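PDB 6T2N: glycoside hydrolase family 16 protein from Akkermansia muciniphila, which probably acts as an endo-beta-galactosidase, cutting mucin O-glycan chains internally so that a gut bacterium can begin to break mucin down. Local coordinates for residues Ser63-Lys68 and Lys91-Glu96; Gly146-Arg151 and Val299-Thr304; Gly159-Ile164 and Thr278-Ala283. All coordinates share one frame; numbering follows the deposited sequence.

Interaction 1. Residues Ser63-Lys68 and Lys91-Glu96; sequences SRIDAK and KNMRLE
Strand 93-96, at the margin of one sheet of the GH16 fold, receives I65 from the loop between strands 57-58 and 71-72. The delta methyl of I65 lies against the backbone where M93 joins R94, with CD1 3.6 Å from R94 N, and also touches the M93 side chain, I65 CD1 to M93 CG being 3.8 Å. The two branched side chains I65 and L95 meet at an oblique crossing, I65 CG1 to L95 CD2 at 3.7 Å, while the other L95 methyl reaches the loop backbone, CD1 to I65 N at 3.6 Å. I65 has CG1 anti to its carbonyl carbon (chi1 -64°), which directs this longer branch to the strand. In the beta-sandwich of this family the loop packs beside the hairpin of strands 93-96 and 99-104; I65 also touches L100 and W70, and L95, resting on F60, has its side chain about 8 Å from a bound calcium ion. No hydrogen bond joins the two segments. R94 points from the loop: its NH1 donates to K91 O at 2.9 Å, in the guanidinium plane but well above the carbonyl plane, NE pairs with E96 OE1 at 3.4 Å, and NH2 forms a salt bridge with E103.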
loop_
_atom_site.group_PDB
_atom_site.type_symbol
_atom_site.label_atom_id
_atom_site.label_comp_id
_atom_site.label_asym_id
_atom_site.label_seq_id
_atom_site.Cartn_x
_atom_site.Cartn_y
_atom_site.Cartn_z
ATOM N N SER A 63 5.028 -13.105 18.975
ATOM C CA SER A 63 5.457 -12.196 20.073
ATOM C C SER A 63 5.755 -10.766 19.527
ATOM O O SER A 63 5.520 -9.799 20.253
ATOM C CB SER A 63 6.623 -12.842 20.841
ATOM O OG SER A 63 7.510 -11.862 21.378
ATOM N N ARG A 64 6.234 -10.582 18.296
ATOM C CA ARG A 64 6.541 -9.221 17.777
ATOM C C ARG A 64 6.621 -9.209 16.237
ATOM O O ARG A 64 6.872 -10.247 15.639
ATOM C CB ARG A 64 7.825 -8.707 18.441
ATOM C CG ARG A 64 9.113 -9.315 17.901
ATOM C CD ARG A 64 10.337 -8.802 18.639
ATOM N NE ARG A 64 11.624 -9.176 18.044
ATOM C CZ ARG A 64 12.273 -10.332 18.240
ATOM N NH1 ARG A 64 11.752 -11.278 19.000
ATOM N NH2 ARG A 64 13.446 -10.549 17.669
ATOM N N ILE A 65 6.390 -8.050 15.637
ATOM C CA ILE A 65 6.552 -7.805 14.185
ATOM C C ILE A 65 7.859 -8.453 13.746
ATOM O O ILE A 65 8.868 -8.271 14.469
ATOM C CB ILE A 65 6.539 -6.290 13.901
ATOM C CG1 ILE A 65 5.169 -5.711 14.265
ATOM C CG2 ILE A 65 6.958 -5.943 12.456
ATOM C CD1 ILE A 65 5.194 -4.229 14.460
ATOM N N ASP A 66 7.813 -9.169 12.615
ATOM C CA ASP A 66 8.918 -10.039 12.137
ATOM C C ASP A 66 9.800 -9.198 11.178
ATOM O O ASP A 66 9.351 -8.831 10.073
ATOM C CB ASP A 66 8.220 -11.333 11.630
ATOM C CG ASP A 66 9.089 -12.689 11.141
ATOM O OD1 ASP A 66 10.308 -12.544 11.346
ATOM O OD2 ASP A 66 8.520 -13.635 10.664
ATOM N N ALA A 67 11.022 -8.855 11.582
ATOM C CA ALA A 67 11.875 -7.813 10.939
ATOM C C ALA A 67 12.452 -8.293 9.604
ATOM O O ALA A 67 13.019 -7.456 8.844
ATOM C CB ALA A 67 13.003 -7.404 11.849
ATOM N N LYS A 68 12.378 -9.599 9.367
ATOM C CA LYS A 68 12.789 -10.245 8.104
ATOM C C LYS A 68 11.572 -10.204 7.166
ATOM O O LYS A 68 11.756 -10.518 5.998
ATOM C CB LYS A 68 13.315 -11.658 8.391
ATOM C CG LYS A 68 12.238 -12.727 8.232
ATOM C CD LYS A 68 12.359 -14.068 8.971
ATOM C CE LYS A 68 11.245 -14.995 8.497
ATOM N NZ LYS A 68 10.944 -16.091 9.439
ATOM N N LYS A 91 4.025 2.112 19.870
ATOM C CA LYS A 91 2.958 3.150 20.191
ATOM C C LYS A 91 2.126 3.210 18.937
ATOM O O LYS A 91 0.874 3.155 19.105
ATOM C CB LYS A 91 3.494 4.516 20.681
ATOM C CG LYS A 91 2.426 5.590 20.946
ATOM C CD LYS A 91 2.912 6.920 21.547
ATOM C CE LYS A 91 1.752 7.759 22.056
ATOM N NZ LYS A 91 2.059 9.209 22.037
ATOM N N ASN A 92 2.867 3.230 17.810
ATOM C CA ASN A 92 2.394 3.279 16.387
ATOM C C ASN A 92 2.349 1.890 15.702
ATOM O O ASN A 92 1.534 1.738 14.777
ATOM C CB ASN A 92 3.262 4.260 15.601
ATOM C CG ASN A 92 3.327 5.644 16.248
ATOM O OD1 ASN A 92 4.410 6.146 16.543
ATOM N ND2 ASN A 92 2.177 6.293 16.436
ATOM N N MET A 93 3.108 0.876 16.161
ATOM C CA MET A 93 3.358 -0.417 15.456
ATOM C C MET A 93 3.469 -1.601 16.415
ATOM O O MET A 93 4.460 -1.664 17.171
ATOM C CB MET A 93 4.710 -0.333 14.751
ATOM C CG MET A 93 4.657 -0.669 13.288
ATOM S SD MET A 93 6.120 -0.012 12.454
ATOM C CE MET A 93 7.280 -1.274 12.980
ATOM N N ARG A 94 2.568 -2.577 16.359
ATOM C CA ARG A 94 2.639 -3.740 17.294
ATOM C C ARG A 94 1.569 -4.774 16.933
ATOM O O ARG A 94 0.594 -4.390 16.233
ATOM C CB ARG A 94 2.356 -3.269 18.718
ATOM C CG ARG A 94 1.074 -2.393 18.734
ATOM C CD ARG A 94 0.699 -2.148 20.312
ATOM N NE ARG A 94 -0.586 -1.513 20.550
ATOM C CZ ARG A 94 -0.930 -0.298 20.224
ATOM N NH1 ARG A 94 -0.029 0.526 19.869
ATOM N NH2 ARG A 94 -2.107 0.168 20.525
ATOM N N LEU A 95 1.730 -6.011 17.440
ATOM C CA LEU A 95 0.754 -7.111 17.260
ATOM C C LEU A 95 -0.116 -7.119 18.499
ATOM O O LEU A 95 0.452 -7.177 19.555
ATOM C CB LEU A 95 1.490 -8.436 17.100
ATOM C CG LEU A 95 2.642 -8.412 16.101
ATOM C CD1 LEU A 95 3.280 -9.791 15.958
ATOM C CD2 LEU A 95 2.157 -7.871 14.760
ATOM N N GLU A 96 -1.410 -6.888 18.329
ATOM C CA GLU A 96 -2.485 -7.064 19.326
ATOM C C GLU A 96 -3.474 -8.029 18.673
ATOM O O GLU A 96 -3.620 -7.991 17.434
ATOM C CB GLU A 96 -3.172 -5.741 19.709
ATOM C CG GLU A 96 -2.607 -5.001 20.927
ATOM C CD GLU A 96 -3.268 -3.655 21.252
ATOM O OE1 GLU A 96 -3.708 -2.963 20.329
ATOM O OE2 GLU A 96 -3.342 -3.286 22.452
#

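Interaction 2. Residues Gly146-Arg151 and Val299-Thr304; sequences GRLEVR and VRFYQT
The E149 carboxylate approaches both R300 and Y302, set askew to each: its plane is 51° from the R300 guanidinium and 47° from the Y302 ring. E149 CD approaches Y302 CE1 to 3.9 Å, and OE1 lies near the guanidinium plane, 4.1 Å from R300 NH1, a charge proximity short of a salt bridge. The real partner of E149 is on its own strand: R147 NE, reached with the arginine chain extended, donates to the anti lone pair of E149 OE2 at 2.8 Å. With an alanine here, the R147 NE-H would probably lose its acceptor and a gap would open beside the Y302 ring. R147 keeps a second partner in E230, whereas R300 bridges to E59, a calcium ligand. Strands 146-153 and 292-302 are antiparallel neighbours in one sheet of the GH16 jelly roll, with R147-Y302 and E149-R300 as hydrogen-bonded pairs; E149 N to R300 O measures 2.7 Å. L148, V150, V299 and F301 occupy the opposite, apolar face. V150 and V299 lie side by side with their CG2 methyls 4.0 Å apart, L148 CD1 meets F301 CB at 4.1 Å, and the F301 ring slants to G146, CE1 3.8 Å from its CA.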
loop_
_atom_site.group_PDB
_atom_site.type_symbol
_atom_site.label_atom_id
_atom_site.label_comp_id
_atom_site.label_asym_id
_atom_site.label_seq_id
_atom_site.Cartn_x
_atom_site.Cartn_y
_atom_site.Cartn_z
ATOM N N GLY A 146 0.801 -12.904 -8.899
ATOM C CA GLY A 146 0.131 -13.935 -8.111
ATOM C C GLY A 146 -1.078 -13.301 -7.523
ATOM O O GLY A 146 -1.477 -12.251 -8.018
ATOM N N ARG A 147 -1.597 -13.909 -6.479
ATOM C CA ARG A 147 -2.787 -13.414 -5.778
ATOM C C ARG A 147 -2.321 -13.019 -4.392
ATOM O O ARG A 147 -1.704 -13.877 -3.705
ATOM C CB ARG A 147 -3.852 -14.507 -5.699
ATOM C CG ARG A 147 -5.033 -14.147 -4.810
ATOM C CD ARG A 147 -5.742 -15.401 -4.394
ATOM N NE ARG A 147 -7.010 -15.089 -3.764
ATOM C CZ ARG A 147 -8.115 -14.768 -4.420
ATOM N NH1 ARG A 147 -8.114 -14.677 -5.737
ATOM N NH2 ARG A 147 -9.220 -14.508 -3.759
ATOM N N LEU A 148 -2.623 -11.777 -4.029
ATOM C CA LEU A 148 -2.213 -11.152 -2.761
ATOM C C LEU A 148 -3.458 -10.769 -1.997
ATOM O O LEU A 148 -4.215 -9.915 -2.523
ATOM C CB LEU A 148 -1.395 -9.908 -3.052
ATOM C CG LEU A 148 -0.856 -9.224 -1.804
ATOM C CD1 LEU A 148 -0.077 -10.196 -0.898
ATOM C CD2 LEU A 148 -0.002 -8.048 -2.246
ATOM N N GLU A 149 -3.638 -11.418 -0.844
ATOM C CA GLU A 149 -4.849 -11.328 -0.005
ATOM C C GLU A 149 -4.457 -10.526 1.224
ATOM O O GLU A 149 -3.468 -10.918 1.881
ATOM C CB GLU A 149 -5.320 -12.706 0.442
ATOM C CG GLU A 149 -5.769 -13.610 -0.678
ATOM C CD GLU A 149 -6.418 -14.893 -0.193
ATOM O OE1 GLU A 149 -6.503 -15.074 1.059
ATOM O OE2 GLU A 149 -6.866 -15.691 -1.066
ATOM N N VAL A 150 -5.177 -9.446 1.507
ATOM C CA VAL A 150 -4.919 -8.628 2.718
ATOM C C VAL A 150 -6.257 -8.367 3.396
ATOM O O VAL A 150 -7.136 -7.699 2.801
ATOM C CB VAL A 150 -4.138 -7.333 2.425
ATOM C CG1 VAL A 150 -3.967 -6.511 3.709
ATOM C CG2 VAL A 150 -2.772 -7.633 1.800
ATOM N N ARG A 151 -6.376 -8.899 4.613
ATOM C CA ARG A 151 -7.595 -8.762 5.445
ATOM C C ARG A 151 -7.365 -7.720 6.533
ATOM O O ARG A 151 -6.361 -7.891 7.278
ATOM C CB ARG A 151 -7.997 -10.075 6.095
ATOM C CG ARG A 151 -9.391 -9.948 6.680
ATOM C CD ARG A 151 -10.350 -11.052 6.288
ATOM N NE ARG A 151 -11.616 -10.917 6.999
ATOM C CZ ARG A 151 -11.737 -11.112 8.312
ATOM N NH1 ARG A 151 -10.680 -11.404 9.061
ATOM N NH2 ARG A 151 -12.910 -10.973 8.892
ATOM N N VAL A 299 -1.711 -11.128 5.757
ATOM C CA VAL A 299 -1.152 -10.928 4.399
ATOM C C VAL A 299 -0.741 -12.303 3.890
ATOM O O VAL A 299 0.082 -12.942 4.559
ATOM C CB VAL A 299 0.014 -9.930 4.436
ATOM C CG1 VAL A 299 0.689 -9.796 3.072
ATOM C CG2 VAL A 299 -0.458 -8.586 4.980
ATOM N N ARG A 300 -1.371 -12.762 2.807
ATOM C CA ARG A 300 -1.084 -14.056 2.136
ATOM C C ARG A 300 -0.898 -13.828 0.647
ATOM O O ARG A 300 -1.856 -13.323 -0.007
ATOM C CB ARG A 300 -2.254 -14.998 2.336
ATOM C CG ARG A 300 -2.627 -15.113 3.799
ATOM C CD ARG A 300 -3.819 -16.017 3.933
ATOM N NE ARG A 300 -4.164 -16.256 5.322
ATOM C CZ ARG A 300 -5.380 -16.556 5.728
ATOM N NH1 ARG A 300 -6.380 -16.634 4.875
ATOM N NH2 ARG A 300 -5.617 -16.787 6.992
ATOM N N PHE A 301 0.299 -14.159 0.169
ATOM C CA PHE A 301 0.676 -14.171 -1.264
ATOM C C PHE A 301 0.628 -15.606 -1.795
ATOM O O PHE A 301 1.303 -16.446 -1.161
ATOM C CB PHE A 301 2.090 -13.633 -1.428
ATOM C CG PHE A 301 2.499 -13.520 -2.869
ATOM C CD1 PHE A 301 1.683 -12.874 -3.784
ATOM C CD2 PHE A 301 3.702 -14.032 -3.305
ATOM C CE1 PHE A 301 2.065 -12.718 -5.099
ATOM C CE2 PHE A 301 4.099 -13.850 -4.617
ATOM C CZ PHE A 301 3.284 -13.192 -5.506
ATOM N N TYR A 302 -0.124 -15.871 -2.878
ATOM C CA TYR A 302 -0.184 -17.198 -3.575
ATOM C C TYR A 302 0.188 -17.108 -5.076
ATOM O O TYR A 302 -0.008 -16.042 -5.704
ATOM C CB TYR A 302 -1.582 -17.816 -3.504
ATOM C CG TYR A 302 -2.168 -18.070 -2.137
ATOM C CD1 TYR A 302 -2.764 -17.049 -1.413
ATOM C CD2 TYR A 302 -2.208 -19.345 -1.600
ATOM C CE1 TYR A 302 -3.357 -17.276 -0.181
ATOM C CE2 TYR A 302 -2.798 -19.591 -0.373
ATOM C CZ TYR A 302 -3.382 -18.557 0.339
ATOM O OH TYR A 302 -3.965 -18.771 1.558
ATOM N N GLN A 303 0.669 -18.221 -5.649
ATOM C CA GLN A 303 1.114 -18.342 -7.078
ATOM C C GLN A 303 0.758 -19.719 -7.670
ATOM O O GLN A 303 1.097 -20.750 -7.074
ATOM C CB GLN A 303 2.637 -18.158 -7.204
ATOM C CG GLN A 303 3.108 -16.695 -7.043
ATOM C CD GLN A 303 4.642 -16.492 -7.368
ATOM O OE1 GLN A 303 5.381 -17.461 -6.930
ATOM N NE2 GLN A 303 5.088 -15.273 -7.943
ATOM N N THR A 304 0.150 -19.753 -8.855
ATOM C CA THR A 304 0.048 -21.009 -9.651
ATOM C C THR A 304 1.421 -21.264 -10.277
ATOM O O THR A 304 2.238 -20.299 -10.319
ATOM C CB THR A 304 -1.091 -20.985 -10.686
ATOM O OG1 THR A 304 -0.859 -20.035 -11.730
ATOM C CG2 THR A 304 -2.436 -20.708 -10.046
#

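Interaction 3. Residues Gly159-Ile164 and Thr278-Ala283; sequences GIWPAI and TWCEKA
G159 and A283 bring the two backbones closest, 4.2 Å between their CA atoms, where loop 278-283 passes the start of strand 160-168 without a hydrogen bond between the segments; G159 CA makes a CA-H...O contact with E281 O at 3.1 Å, and G159 has a positive phi of 100°, a conformation that favours glycine. From there the loop runs alongside W161, and C280 turns its side chain to the strand. With chi1 at -162°, C280 carries SG away from its backbone N and to two successive carbonyls, 3.7 Å from G159 O and 3.9 Å from I160 O. The same sulfur stands obliquely to the W161 six-membered ring, 5.3 Å from its centroid and 46° off the normal, a cysteine sulfur-aromatic contact. C280 CB is 4.1 Å from W161 CE3, and the next ring atom, W161 CZ3, is 3.7 Å from W279 O. In the GH16 jelly roll, strand 160-168 pairs antiparallel with strand 267-275, and the loop that follows the latter folds back over the start of its neighbour; backbone bonds of G159 to G276 and of W161 to A274 fix the strand pairing. W161 also touches E184 on strand 183-184, part of an EIDMLE sequence that matches the family signature bearing the catalytic acids in relatives, so this indole probably lies close to the substrate cleft. Outside partners hold both backbones: S187 accepts from G159 N, and the Q83 side chain accepts from A283 N.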
loop_
_atom_site.group_PDB
_atom_site.type_symbol
_atom_site.label_atom_id
_atom_site.label_comp_id
_atom_site.label_asym_id
_atom_site.label_seq_id
_atom_site.Cartn_x
_atom_site.Cartn_y
_atom_site.Cartn_z
ATOM N N GLY A 159 -9.649 12.693 8.945
ATOM C CA GLY A 159 -8.293 12.945 8.414
ATOM C C GLY A 159 -7.481 11.672 8.274
ATOM O O GLY A 159 -6.404 11.730 7.636
ATOM N N ILE A 160 -7.966 10.561 8.842
ATOM C CA ILE A 160 -7.275 9.251 8.719
ATOM C C ILE A 160 -7.281 8.802 7.248
ATOM O O ILE A 160 -8.293 8.996 6.531
ATOM C CB ILE A 160 -7.882 8.199 9.674
ATOM C CG1 ILE A 160 -6.848 7.119 9.953
ATOM C CG2 ILE A 160 -9.198 7.628 9.189
ATOM C CD1 ILE A 160 -5.599 7.688 10.586
ATOM N N TRP A 161 -6.179 8.189 6.831
ATOM C CA TRP A 161 -5.953 7.700 5.456
ATOM C C TRP A 161 -5.250 6.352 5.537
ATOM O O TRP A 161 -4.029 6.239 5.461
ATOM C CB TRP A 161 -5.170 8.748 4.675
ATOM C CG TRP A 161 -5.042 8.540 3.200
ATOM C CD1 TRP A 161 -5.234 7.413 2.463
ATOM C CD2 TRP A 161 -4.551 9.529 2.307
ATOM N NE1 TRP A 161 -4.921 7.640 1.162
ATOM C CE2 TRP A 161 -4.514 8.938 1.032
ATOM C CE3 TRP A 161 -4.171 10.872 2.467
ATOM C CZ2 TRP A 161 -4.086 9.662 -0.084
ATOM C CZ3 TRP A 161 -3.767 11.593 1.360
ATOM C CH2 TRP A 161 -3.711 10.982 0.101
ATOM N N PRO A 162 -6.030 5.278 5.712
ATOM C CA PRO A 162 -5.471 3.943 5.686
ATOM C C PRO A 162 -5.275 3.591 4.216
ATOM O O PRO A 162 -6.082 4.006 3.383
ATOM C CB PRO A 162 -6.533 3.066 6.373
ATOM C CG PRO A 162 -7.845 3.879 6.318
ATOM C CD PRO A 162 -7.477 5.302 5.953
ATOM N N ALA A 163 -4.245 2.801 3.952
ATOM C CA ALA A 163 -3.856 2.399 2.592
ATOM C C ALA A 163 -3.170 1.039 2.646
ATOM O O ALA A 163 -2.342 0.836 3.536
ATOM C CB ALA A 163 -2.962 3.435 2.003
ATOM N N ILE A 164 -3.552 0.159 1.724
ATOM C CA ILE A 164 -2.789 -1.040 1.289
ATOM C C ILE A 164 -2.328 -0.762 -0.136
ATOM O O ILE A 164 -3.183 -0.593 -0.992
ATOM C CB ILE A 164 -3.712 -2.255 1.376
ATOM C CG1 ILE A 164 -4.228 -2.390 2.804
ATOM C CG2 ILE A 164 -3.071 -3.529 0.850
ATOM C CD1 ILE A 164 -5.521 -3.163 2.872
ATOM N N THR A 278 -3.309 16.827 0.847
ATOM C CA THR A 278 -3.841 17.982 0.055
ATOM C C THR A 278 -5.314 17.687 -0.303
ATOM O O THR A 278 -6.153 18.609 -0.350
ATOM C CB THR A 278 -2.946 18.234 -1.170
ATOM O OG1 THR A 278 -2.810 16.952 -1.785
ATOM C CG2 THR A 278 -1.563 18.781 -0.863
ATOM N N TRP A 279 -5.637 16.420 -0.545
ATOM C CA TRP A 279 -7.050 15.974 -0.509
ATOM C C TRP A 279 -7.161 14.835 0.475
ATOM O O TRP A 279 -6.543 13.780 0.271
ATOM C CB TRP A 279 -7.687 15.636 -1.863
ATOM C CG TRP A 279 -9.012 16.336 -1.957
ATOM C CD1 TRP A 279 -10.186 15.970 -1.357
ATOM C CD2 TRP A 279 -9.247 17.614 -2.581
ATOM N NE1 TRP A 279 -11.155 16.898 -1.614
ATOM C CE2 TRP A 279 -10.611 17.921 -2.358
ATOM C CE3 TRP A 279 -8.452 18.500 -3.325
ATOM C CZ2 TRP A 279 -11.195 19.087 -2.859
ATOM C CZ3 TRP A 279 -9.038 19.647 -3.807
ATOM C CH2 TRP A 279 -10.387 19.936 -3.578
ATOM N N CYS A 280 -7.861 15.208 1.529
ATOM C CA CYS A 280 -8.296 14.460 2.721
ATOM C C CYS A 280 -8.553 15.596 3.715
ATOM O O CYS A 280 -7.615 16.362 3.982
ATOM C CB CYS A 280 -7.287 13.409 3.204
ATOM S SG CYS A 280 -7.997 12.138 4.308
ATOM N N GLU A 281 -9.789 15.830 4.124
ATOM C CA GLU A 281 -10.004 16.420 5.460
ATOM C C GLU A 281 -8.694 16.369 6.268
ATOM O O GLU A 281 -8.047 15.308 6.410
ATOM C CB GLU A 281 -11.100 15.641 6.201
ATOM C CG GLU A 281 -12.488 16.239 6.035
ATOM C CD GLU A 281 -13.544 15.411 6.724
ATOM O OE1 GLU A 281 -13.183 14.365 7.288
ATOM O OE2 GLU A 281 -14.718 15.805 6.680
ATOM N N LYS A 282 -8.322 17.467 6.874
ATOM C CA LYS A 282 -7.171 17.423 7.803
ATOM C C LYS A 282 -7.724 17.010 9.180
ATOM O O LYS A 282 -8.886 17.253 9.474
ATOM C CB LYS A 282 -6.386 18.728 7.609
ATOM C CG LYS A 282 -6.039 18.990 6.130
ATOM C CD LYS A 282 -4.570 18.873 5.747
ATOM C CE LYS A 282 -3.728 19.893 6.517
ATOM N NZ LYS A 282 -2.269 19.868 6.214
ATOM N N ALA A 283 -6.963 16.247 9.937
ATOM C CA ALA A 283 -7.311 15.839 11.306
ATOM C C ALA A 283 -7.390 17.068 12.229
ATOM O O ALA A 283 -6.765 18.083 11.977
ATOM C CB ALA A 283 -6.266 14.860 11.739
#

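How the interactions relate
Interaction 2 is the buried core contact, interaction 1 lies at the surface and interaction 3 is partly buried. Interactions 1 and 2 reach the same antiparallel sheet, their centres about 21 Å apart, yet one is a loop packed on a marginal strand through apolar side chains, the other a ladder of backbone hydrogen bonds between neighbouring strands, with charged groups on one face. Interaction 3 sets a loop against a strand of the second sheet and depends on sulfur, indole and carbonyl contacts. One point where the two sheets touch is V150 CG1 of interaction 2 against I164 CD1 of interaction 3 at 3.8 Å, although the centres of these contacts are about 26 Å apart.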